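Side-chain contacts in dihydrophenazinedicarboxylate synthase (Burkholderia, PDB 4HMW), which catalyses FMN-dependent, oxygen-consuming oxidations in the terminal steps of core phenazine antibiotic biosynthesis: residues Val18-Tyr23 and Lys35-Thr40; Ala39-Ala44 and Leu102-Thr107; Ala189-Ser192 and His196-Leu199. All blocks are in the same frame, centred on the assembly; numbering follows the deposited sequence.

Contact 1 (Val18-Tyr23 and Lys35-Thr40)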
loop_
_atom_site.group_PDB
_atom_site.type_symbol
_atom_site.label_atom_id
_atom_site.label_comp_id
_atom_site.label_asym_id
_atom_site.label_seq_id
_atom_site.Cartn_x
_atom_site.Cartn_y
_atom_site.Cartn_z
ATOM N N VAL B 18 -14.390 11.654 -11.221
ATOM C CA VAL B 18 -15.188 10.518 -11.642
ATOM C C VAL B 18 -16.524 10.538 -10.898
ATOM O O VAL B 18 -16.654 11.144 -9.843
ATOM C CB VAL B 18 -14.490 9.185 -11.527
ATOM C CG1 VAL B 18 -13.137 9.285 -12.277
ATOM C CG2 VAL B 18 -14.380 8.746 -10.080
ATOM N N LEU B 19 -17.533 9.911 -11.488
ATOM C CA LEU B 19 -18.846 9.935 -10.893
ATOM C C LEU B 19 -18.835 9.016 -9.678
ATOM O O LEU B 19 -18.177 7.968 -9.673
ATOM C CB LEU B 19 -19.886 9.428 -11.866
ATOM C CG LEU B 19 -21.306 9.852 -11.516
ATOM C CD1 LEU B 19 -21.579 11.286 -11.979
ATOM C CD2 LEU B 19 -22.336 8.831 -12.114
ATOM N N PHE B 20 -19.601 9.378 -8.674
ATOM C CA PHE B 20 -19.589 8.638 -7.397
ATOM C C PHE B 20 -20.936 8.959 -6.739
ATOM O O PHE B 20 -20.998 9.601 -5.712
ATOM C CB PHE B 20 -18.407 9.119 -6.578
ATOM C CG PHE B 20 -18.182 8.381 -5.255
ATOM C CD1 PHE B 20 -18.900 7.237 -4.907
ATOM C CD2 PHE B 20 -17.226 8.857 -4.367
ATOM C CE1 PHE B 20 -18.655 6.597 -3.704
ATOM C CE2 PHE B 20 -16.992 8.223 -3.166
ATOM C CZ PHE B 20 -17.716 7.089 -2.825
ATOM N N PRO B 21 -22.017 8.481 -7.340
ATOM C CA PRO B 21 -23.335 8.834 -6.797
ATOM C C PRO B 21 -23.555 8.221 -5.428
ATOM O O PRO B 21 -24.331 8.786 -4.650
ATOM C CB PRO B 21 -24.317 8.268 -7.832
ATOM C CG PRO B 21 -23.544 7.285 -8.624
ATOM C CD PRO B 21 -22.126 7.799 -8.636
ATOM N N GLU B 22 -22.856 7.129 -5.127
ATOM C CA GLU B 22 -22.967 6.460 -3.821
ATOM C C GLU B 22 -22.417 7.287 -2.657
ATOM O O GLU B 22 -22.680 6.989 -1.478
ATOM C CB GLU B 22 -22.251 5.112 -3.875
ATOM C CG GLU B 22 -22.849 4.152 -4.875
ATOM C CD GLU B 22 -22.231 4.227 -6.286
ATOM O OE1 GLU B 22 -21.397 5.146 -6.561
ATOM O OE2 GLU B 22 -22.601 3.347 -7.113
ATOM N N TYR B 23 -21.647 8.326 -2.964
ATOM C CA TYR B 23 -21.133 9.193 -1.915
ATOM C C TYR B 23 -22.289 9.790 -1.136
ATOM O O TYR B 23 -22.229 9.890 0.080
ATOM C CB TYR B 23 -20.282 10.274 -2.563
ATOM C CG TYR B 23 -19.709 11.377 -1.696
ATOM C CD1 TYR B 23 -18.753 11.129 -0.680
ATOM C CD2 TYR B 23 -20.040 12.680 -1.958
ATOM C CE1 TYR B 23 -18.220 12.152 0.058
ATOM C CE2 TYR B 23 -19.477 13.705 -1.241
ATOM C CZ TYR B 23 -18.583 13.463 -0.242
ATOM O OH TYR B 23 -18.069 14.583 0.416
ATOM N N LYS B 35 -17.200 -3.934 -5.432
ATOM C CA LYS B 35 -17.382 -4.612 -6.705
ATOM C C LYS B 35 -17.758 -3.664 -7.827
ATOM O O LYS B 35 -17.324 -3.848 -8.977
ATOM C CB LYS B 35 -18.393 -5.738 -6.590
ATOM C CG LYS B 35 -17.931 -6.895 -5.710
ATOM C CD LYS B 35 -18.967 -8.045 -5.717
ATOM C CE LYS B 35 -18.494 -9.158 -4.833
ATOM N NZ LYS B 35 -19.572 -10.116 -4.544
ATOM N N ARG B 36 -18.583 -2.667 -7.512
ATOM C CA ARG B 36 -18.995 -1.715 -8.546
ATOM C C ARG B 36 -17.783 -0.938 -9.027
ATOM O O ARG B 36 -17.585 -0.746 -10.226
ATOM C CB ARG B 36 -20.041 -0.740 -8.008
ATOM C CG ARG B 36 -21.447 -1.290 -7.906
ATOM C CD ARG B 36 -22.429 -0.177 -7.498
ATOM N NE ARG B 36 -23.632 -0.756 -6.920
ATOM C CZ ARG B 36 -24.534 -0.076 -6.230
ATOM N NH1 ARG B 36 -24.372 1.223 -6.044
ATOM N NH2 ARG B 36 -25.602 -0.709 -5.730
ATOM N N TRP B 37 -16.954 -0.486 -8.069
ATOM C CA TRP B 37 -15.777 0.257 -8.394
ATOM C C TRP B 37 -14.794 -0.557 -9.228
ATOM O O TRP B 37 -14.200 -0.016 -10.176
ATOM C CB TRP B 37 -15.097 0.871 -7.144
ATOM C CG TRP B 37 -15.687 2.164 -6.717
ATOM C CD1 TRP B 37 -16.955 2.609 -6.948
ATOM C CD2 TRP B 37 -15.017 3.224 -6.000
ATOM N NE1 TRP B 37 -17.108 3.886 -6.457
ATOM C CE2 TRP B 37 -15.944 4.286 -5.859
ATOM C CE3 TRP B 37 -13.737 3.377 -5.504
ATOM C CZ2 TRP B 37 -15.611 5.497 -5.230
ATOM C CZ3 TRP B 37 -13.409 4.560 -4.850
ATOM C CH2 TRP B 37 -14.345 5.610 -4.725
ATOM N N LEU B 38 -14.614 -1.831 -8.886
ATOM C CA LEU B 38 -13.709 -2.683 -9.648
ATOM C C LEU B 38 -14.226 -2.890 -11.081
ATOM O O LEU B 38 -13.448 -2.943 -12.041
ATOM C CB LEU B 38 -13.520 -4.059 -8.983
ATOM C CG LEU B 38 -12.487 -3.987 -7.861
ATOM C CD1 LEU B 38 -12.685 -5.061 -6.864
ATOM C CD2 LEU B 38 -11.077 -4.093 -8.443
ATOM N N ALA B 39 -15.534 -2.982 -11.223
ATOM C CA ALA B 39 -16.098 -3.197 -12.574
ATOM C C ALA B 39 -15.903 -1.915 -13.392
ATOM O O ALA B 39 -15.562 -1.974 -14.590
ATOM C CB ALA B 39 -17.516 -3.564 -12.482
ATOM N N THR B 40 -16.064 -0.758 -12.754
ATOM C CA THR B 40 -15.892 0.490 -13.489
ATOM C C THR B 40 -14.411 0.682 -13.842
ATOM O O THR B 40 -14.068 1.229 -14.912
ATOM C CB THR B 40 -16.421 1.681 -12.684
ATOM O OG1 THR B 40 -17.829 1.517 -12.492
ATOM C CG2 THR B 40 -16.144 2.988 -13.383
HETATM O O HOH W 1 -19.202 5.151 -7.962
#
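The loop carrying Phe20 and Glu22 passes helix 30-43 with the backbones well apart, 9.3 Å between the CA atoms of Phe20 and Trp37 and 10.2 Å between those of Glu22 and Arg36, and side chains alone bridge the gap. The aromatic pair is T-shaped: the six-membered ring of Trp37 turns its edge to the face of Phe20, planes at 68° and centroids 4.8 Å apart. Trp37 CZ2 stands over the centre of the Phe20 ring, 3.6 Å from Phe20 CZ, while CB of Tyr23 lies over the opposite face. CB of Phe20 does not aim at the helix; a chi1 of -176°, trans to N, brings the ring end up to Trp37. Nearer the surface, Arg36 NH1 donates to Glu22 OE2 at 3.0 Å, close to the guanidinium plane and using the anti lone pair of the oxygen; this is a salt bridge. The other oxygen, Glu22 OE1, accepts from a water at 2.6 Å, and that water in turn accepts from Trp37 NE1 at 2.9 Å. Phe187 meets Trp37 in a further edge-to-face pair. The carboxylate thus serves two polar groups of one helix: Arg36 directly, and the N-H of the buried indole through the water that accepts it.

Contact 2 (Ala39-Ala44 and Leu102-Thr107)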
loop_
_atom_site.group_PDB
_atom_site.type_symbol
_atom_site.label_atom_id
_atom_site.label_comp_id
_atom_site.label_asym_id
_atom_site.label_seq_id
_atom_site.Cartn_x
_atom_site.Cartn_y
_atom_site.Cartn_z
ATOM N N ALA B 39 -15.534 -2.982 -11.223
ATOM C CA ALA B 39 -16.098 -3.197 -12.574
ATOM C C ALA B 39 -15.903 -1.915 -13.392
ATOM O O ALA B 39 -15.562 -1.974 -14.590
ATOM C CB ALA B 39 -17.516 -3.564 -12.482
ATOM N N THR B 40 -16.064 -0.758 -12.754
ATOM C CA THR B 40 -15.892 0.490 -13.489
ATOM C C THR B 40 -14.411 0.682 -13.842
ATOM O O THR B 40 -14.068 1.229 -14.912
ATOM C CB THR B 40 -16.421 1.681 -12.684
ATOM O OG1 THR B 40 -17.829 1.517 -12.492
ATOM C CG2 THR B 40 -16.144 2.988 -13.383
ATOM N N ALA B 41 -13.542 0.221 -12.942
ATOM C CA ALA B 41 -12.112 0.313 -13.179
ATOM C C ALA B 41 -11.718 -0.440 -14.446
ATOM O O ALA B 41 -10.834 -0.012 -15.189
ATOM C CB ALA B 41 -11.304 -0.186 -11.930
ATOM N N ASP B 42 -12.364 -1.571 -14.702
ATOM C CA ASP B 42 -12.098 -2.296 -15.925
ATOM C C ASP B 42 -12.601 -1.558 -17.178
ATOM O O ASP B 42 -11.922 -1.540 -18.210
ATOM C CB ASP B 42 -12.705 -3.692 -15.864
ATOM C CG ASP B 42 -11.894 -4.652 -15.003
ATOM O OD1 ASP B 42 -10.758 -4.313 -14.548
ATOM O OD2 ASP B 42 -12.396 -5.774 -14.793
ATOM N N VAL B 43 -13.776 -0.939 -17.091
ATOM C CA VAL B 43 -14.241 -0.090 -18.184
ATOM C C VAL B 43 -13.284 1.080 -18.453
ATOM O O VAL B 43 -13.069 1.459 -19.619
ATOM C CB VAL B 43 -15.673 0.443 -17.908
ATOM C CG1 VAL B 43 -16.127 1.418 -18.976
ATOM C CG2 VAL B 43 -16.657 -0.734 -17.807
ATOM N N ALA B 44 -12.719 1.652 -17.391
ATOM C CA ALA B 44 -11.778 2.760 -17.513
ATOM C C ALA B 44 -10.377 2.320 -17.925
ATOM O O ALA B 44 -9.485 3.156 -18.054
ATOM C CB ALA B 44 -11.696 3.529 -16.195
ATOM N N LEU B 102 -6.026 -0.257 -2.380
ATOM C CA LEU B 102 -6.040 -0.186 -3.859
ATOM C C LEU B 102 -5.930 1.264 -4.256
ATOM O O LEU B 102 -6.523 2.130 -3.607
ATOM C CB LEU B 102 -7.361 -0.736 -4.412
ATOM C CG LEU B 102 -7.687 -2.190 -4.133
ATOM C CD1 LEU B 102 -9.115 -2.608 -4.586
ATOM C CD2 LEU B 102 -6.632 -3.057 -4.796
ATOM N N TYR B 103 -5.173 1.545 -5.312
ATOM C CA TYR B 103 -5.049 2.909 -5.794
ATOM C C TYR B 103 -4.928 2.877 -7.279
ATOM O O TYR B 103 -4.011 2.246 -7.829
ATOM C CB TYR B 103 -3.854 3.683 -5.180
ATOM C CG TYR B 103 -3.612 5.023 -5.852
ATOM C CD1 TYR B 103 -4.671 5.902 -6.040
ATOM C CD2 TYR B 103 -2.324 5.436 -6.242
ATOM C CE1 TYR B 103 -4.480 7.134 -6.658
ATOM C CE2 TYR B 103 -2.116 6.677 -6.862
ATOM C CZ TYR B 103 -3.200 7.511 -7.069
ATOM O OH TYR B 103 -3.031 8.716 -7.700
ATOM N N TRP B 104 -5.850 3.585 -7.918
ATOM C CA TRP B 104 -5.968 3.622 -9.377
ATOM C C TRP B 104 -5.658 5.025 -9.893
ATOM O O TRP B 104 -6.485 5.925 -9.805
ATOM C CB TRP B 104 -7.374 3.210 -9.776
ATOM C CG TRP B 104 -7.783 1.875 -9.243
ATOM C CD1 TRP B 104 -6.976 0.804 -8.952
ATOM C CD2 TRP B 104 -9.123 1.467 -8.917
ATOM N NE1 TRP B 104 -7.738 -0.249 -8.468
ATOM C CE2 TRP B 104 -9.059 0.134 -8.431
ATOM C CE3 TRP B 104 -10.360 2.109 -8.960
ATOM C CZ2 TRP B 104 -10.188 -0.561 -8.019
ATOM C CZ3 TRP B 104 -11.493 1.414 -8.555
ATOM C CH2 TRP B 104 -11.396 0.102 -8.051
ATOM N N ARG B 105 -4.459 5.191 -10.439
ATOM C CA ARG B 105 -4.006 6.496 -10.889
ATOM C C ARG B 105 -4.925 7.048 -11.980
ATOM O O ARG B 105 -5.151 8.274 -12.061
ATOM C CB ARG B 105 -2.566 6.390 -11.435
ATOM C CG ARG B 105 -1.538 6.138 -10.364
ATOM C CD ARG B 105 -0.328 5.352 -10.899
ATOM N NE ARG B 105 0.839 5.370 -10.010
ATOM C CZ ARG B 105 0.983 4.554 -8.975
ATOM N NH1 ARG B 105 0.041 3.669 -8.693
ATOM N NH2 ARG B 105 2.082 4.594 -8.241
ATOM N N GLU B 106 -5.459 6.160 -12.809
ATOM C CA GLU B 106 -6.225 6.589 -13.990
ATOM C C GLU B 106 -7.539 7.272 -13.636
ATOM O O GLU B 106 -7.979 8.143 -14.362
ATOM C CB GLU B 106 -6.514 5.401 -14.927
ATOM C CG GLU B 106 -5.296 4.782 -15.572
ATOM C CD GLU B 106 -4.708 3.613 -14.775
ATOM O OE1 GLU B 106 -4.898 3.548 -13.528
ATOM O OE2 GLU B 106 -4.050 2.747 -15.421
ATOM N N THR B 107 -8.156 6.883 -12.517
ATOM C CA THR B 107 -9.419 7.447 -12.094
ATOM C C THR B 107 -9.353 8.248 -10.809
ATOM O O THR B 107 -10.372 8.745 -10.348
ATOM C CB THR B 107 -10.448 6.353 -11.860
ATOM O OG1 THR B 107 -9.957 5.491 -10.829
ATOM C CG2 THR B 107 -10.679 5.517 -13.141
#
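Ala41 in the last turn of helix 30-43 and Ala44 just after it pack on Trp104 and Thr107, where strand 97-104 gives way to the turn before strand 109-119. The fold is the FMN-binding split barrel of the pyridoxamine 5'-phosphate oxidase family, with helix 30-43 packed on its strands; no hydrogen bond crosses between the two segments. From CB, which points at the helix, Trp104 carries CG anti to the carbonyl carbon (chi1 -56°), which lays one face of the benzo ring against Ala41. CD2 and CE2, the fusion atoms, lie 4.1 and 4.2 Å from Ala41 CB; CE3 is closer at 3.9 Å, CZ3 comes to 3.7 Å, and CH2 and CZ2 complete the ring at 3.9 and 4.1 Å. The methyl sits over this six-membered ring, only 9° off its normal, a CH-pi contact. On the pyrrole side NE1 gives its hydrogen to Pro49 O, which should help set the rotation of the indole, and Trp37 and Leu38 add further contacts from the helix. Thr107 divides its branches: OG1 is hydrogen-bonded to Gln109 OE1 and also lies at the edge of the indole, in its plane, whereas the methyl, CG2, faces Ala44, 3.8 Å from its CB.

Contact 3 (Ala189-Ser192 and His196-Leu199). With FMN (flavin mononucleotide), chain C.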
loop_
_atom_site.group_PDB
_atom_site.type_symbol
_atom_site.label_atom_id
_atom_site.label_comp_id
_atom_site.label_asym_id
_atom_site.label_seq_id
_atom_site.Cartn_x
_atom_site.Cartn_y
_atom_site.Cartn_z
ATOM N N ALA B 189 -12.296 9.430 -3.793
ATOM C CA ALA B 189 -12.278 9.786 -5.205
ATOM C C ALA B 189 -11.890 11.244 -5.344
ATOM O O ALA B 189 -12.536 12.123 -4.806
ATOM C CB ALA B 189 -13.606 9.530 -5.845
ATOM N N ALA B 190 -10.841 11.483 -6.105
ATOM C CA ALA B 190 -10.277 12.822 -6.274
ATOM C C ALA B 190 -11.275 13.753 -6.957
ATOM O O ALA B 190 -12.069 13.343 -7.828
ATOM C CB ALA B 190 -9.005 12.748 -7.113
ATOM N N SER B 191 -11.187 15.024 -6.577
ATOM C CA SER B 191 -11.980 16.115 -7.154
ATOM C C SER B 191 -11.043 17.192 -7.598
ATOM O O SER B 191 -10.096 17.516 -6.893
ATOM C CB SER B 191 -12.867 16.729 -6.102
ATOM O OG SER B 191 -13.785 15.788 -5.604
ATOM N N SER B 192 -11.315 17.790 -8.751
ATOM C CA SER B 192 -10.440 18.866 -9.212
ATOM C C SER B 192 -10.429 20.093 -8.291
ATOM O O SER B 192 -9.432 20.824 -8.290
ATOM C CB SER B 192 -10.745 19.250 -10.656
ATOM O OG SER B 192 -12.061 19.757 -10.773
ATOM N N HIS B 196 -12.000 16.329 -2.028
ATOM C CA HIS B 196 -12.134 14.950 -2.478
ATOM C C HIS B 196 -13.313 14.270 -1.794
ATOM O O HIS B 196 -13.645 14.613 -0.653
ATOM C CB HIS B 196 -10.835 14.209 -2.146
ATOM C CG HIS B 196 -9.624 14.892 -2.667
ATOM N ND1 HIS B 196 -9.514 15.269 -3.985
ATOM C CD2 HIS B 196 -8.487 15.299 -2.060
ATOM C CE1 HIS B 196 -8.341 15.849 -4.182
ATOM N NE2 HIS B 196 -7.701 15.892 -3.025
ATOM N N ARG B 197 -13.919 13.292 -2.471
ATOM C CA ARG B 197 -15.043 12.530 -1.935
ATOM C C ARG B 197 -14.492 11.409 -1.095
ATOM O O ARG B 197 -13.746 10.583 -1.601
ATOM C CB ARG B 197 -15.874 11.906 -3.069
ATOM C CG ARG B 197 -16.818 12.828 -3.759
ATOM C CD ARG B 197 -16.178 13.786 -4.746
ATOM N NE ARG B 197 -15.331 13.201 -5.793
ATOM C CZ ARG B 197 -15.745 12.708 -6.956
ATOM N NH1 ARG B 197 -17.030 12.604 -7.251
ATOM N NH2 ARG B 197 -14.842 12.286 -7.812
ATOM N N ARG B 198 -14.880 11.376 0.174
ATOM C CA ARG B 198 -14.380 10.380 1.129
ATOM C C ARG B 198 -15.547 9.769 1.851
ATOM O O ARG B 198 -16.266 10.453 2.546
ATOM C CB ARG B 198 -13.458 11.020 2.161
ATOM C CG ARG B 198 -12.200 11.698 1.576
ATOM C CD ARG B 198 -11.266 12.094 2.699
ATOM N NE ARG B 198 -10.761 10.918 3.404
ATOM C CZ ARG B 198 -10.012 10.948 4.514
ATOM N NH1 ARG B 198 -9.690 12.103 5.075
ATOM N NH2 ARG B 198 -9.599 9.796 5.056
ATOM N N LEU B 199 -15.749 8.466 1.655
ATOM C CA LEU B 199 -16.845 7.744 2.273
ATOM C C LEU B 199 -16.273 6.622 3.098
ATOM O O LEU B 199 -15.641 5.687 2.576
ATOM C CB LEU B 199 -17.764 7.159 1.179
ATOM C CG LEU B 199 -18.966 6.355 1.687
ATOM C CD1 LEU B 199 -19.982 7.232 2.422
ATOM C CD2 LEU B 199 -19.631 5.654 0.495
HETATM N N1 FMN C . -2.620 13.131 2.293
HETATM C C2 FMN C . -1.722 13.797 3.081
HETATM O O2 FMN C . -2.015 14.113 4.220
HETATM N N3 FMN C . -0.466 14.067 2.607
HETATM C C4 FMN C . -0.118 13.732 1.321
HETATM O O4 FMN C . 1.034 14.000 0.925
HETATM C C4A FMN C . -1.035 13.080 0.505
HETATM N N5 FMN C . -0.716 12.764 -0.805
HETATM C C5A FMN C . -1.657 12.074 -1.574
HETATM C C6 FMN C . -1.329 11.728 -2.866
HETATM C C7 FMN C . -2.221 11.021 -3.648
HETATM C C7M FMN C . -1.818 10.672 -5.037
HETATM C C8 FMN C . -3.474 10.692 -3.147
HETATM C C8M FMN C . -4.449 9.912 -3.966
HETATM C C9 FMN C . -3.807 11.035 -1.850
HETATM C C9A FMN C . -2.919 11.766 -1.070
HETATM N N10 FMN C . -3.240 12.154 0.257
HETATM C C10 FMN C . -2.295 12.801 1.012
HETATM C "C1'" FMN C . -4.549 11.880 0.906
HETATM C "C2'" FMN C . -4.508 10.580 1.713
HETATM O "O2'" FMN C . -4.543 9.427 0.859
HETATM C "C3'" FMN C . -5.658 10.481 2.717
HETATM O "O3'" FMN C . -6.872 10.595 2.003
HETATM C "C4'" FMN C . -5.544 11.547 3.823
HETATM O "O4'" FMN C . -4.179 11.832 4.067
HETATM C "C5'" FMN C . -6.309 11.145 5.074
HETATM O "O5'" FMN C . -5.869 9.883 5.531
HETATM P P FMN C . -6.245 9.354 6.991
HETATM O O1P FMN C . -5.414 10.124 8.000
HETATM O O2P FMN C . -7.741 9.617 7.213
HETATM O O3P FMN C . -5.859 7.914 6.992
#
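Ala189 and Arg197 form an antiparallel hydrogen-bonded pair where strand 184-189 meets strand 197-204, with Ala189 N to Arg197 O at 2.9 Å and Arg197 N to Ala189 O at 3.0 Å. The tight part lies around the Arg197 side chain, which bends at chi2 and chi3 (77° and 54°) and folds back over its strand partner. Its NE donates to Ala189 O at 3.2 Å from above the carbonyl plane, on the face opposite the backbone donor, so one oxygen receives two bonds from one residue. NH2 reaches Ala190 O at 3.0 Å, while the methyl of Ala189 lies over a guanidinium face. His196 is partly exposed, yet its ND1 accepts from Ser191 N at 3.1 Å, almost exactly in the ring plane. The loose side is the exposed Ser192, which follows Ser191 and makes no contact with the other segment. Arg198 extends to FMN, where NH2 donates to phosphate oxygen O2P at 2.9 Å; Glu186 holds its NE in a salt bridge, and Ser146 of the second subunit hydrogen-bonds to NH1. Ala189 packs on Trp37 of helix 30-43, while Arg198 is backbone-bonded to Leu213 just beyond strand 207-212.

In the fold
Along the chain contact 1 comes first, contact 2 continues from the same helix 30-43, and contact 3 follows in the C-terminal region. Contacts 1 and 2 share Ala39 and Thr40, have centres about 9 Å apart and touch where Val18 packs on Thr107. Contact 3 lies about 12 Å, centre to centre, from contact 1; Phe20 and Tyr23 pack on Arg197, whose NH2 also bonds Val18 O. Contacts 2 and 3, about 14 Å apart between centres, do not touch but reach the same antiparallel sheet. The N-terminal loop and helix therefore join two parts of that sheet, on whose strands Tyr103 and Arg198 contribute to the FMN site completed by the second subunit.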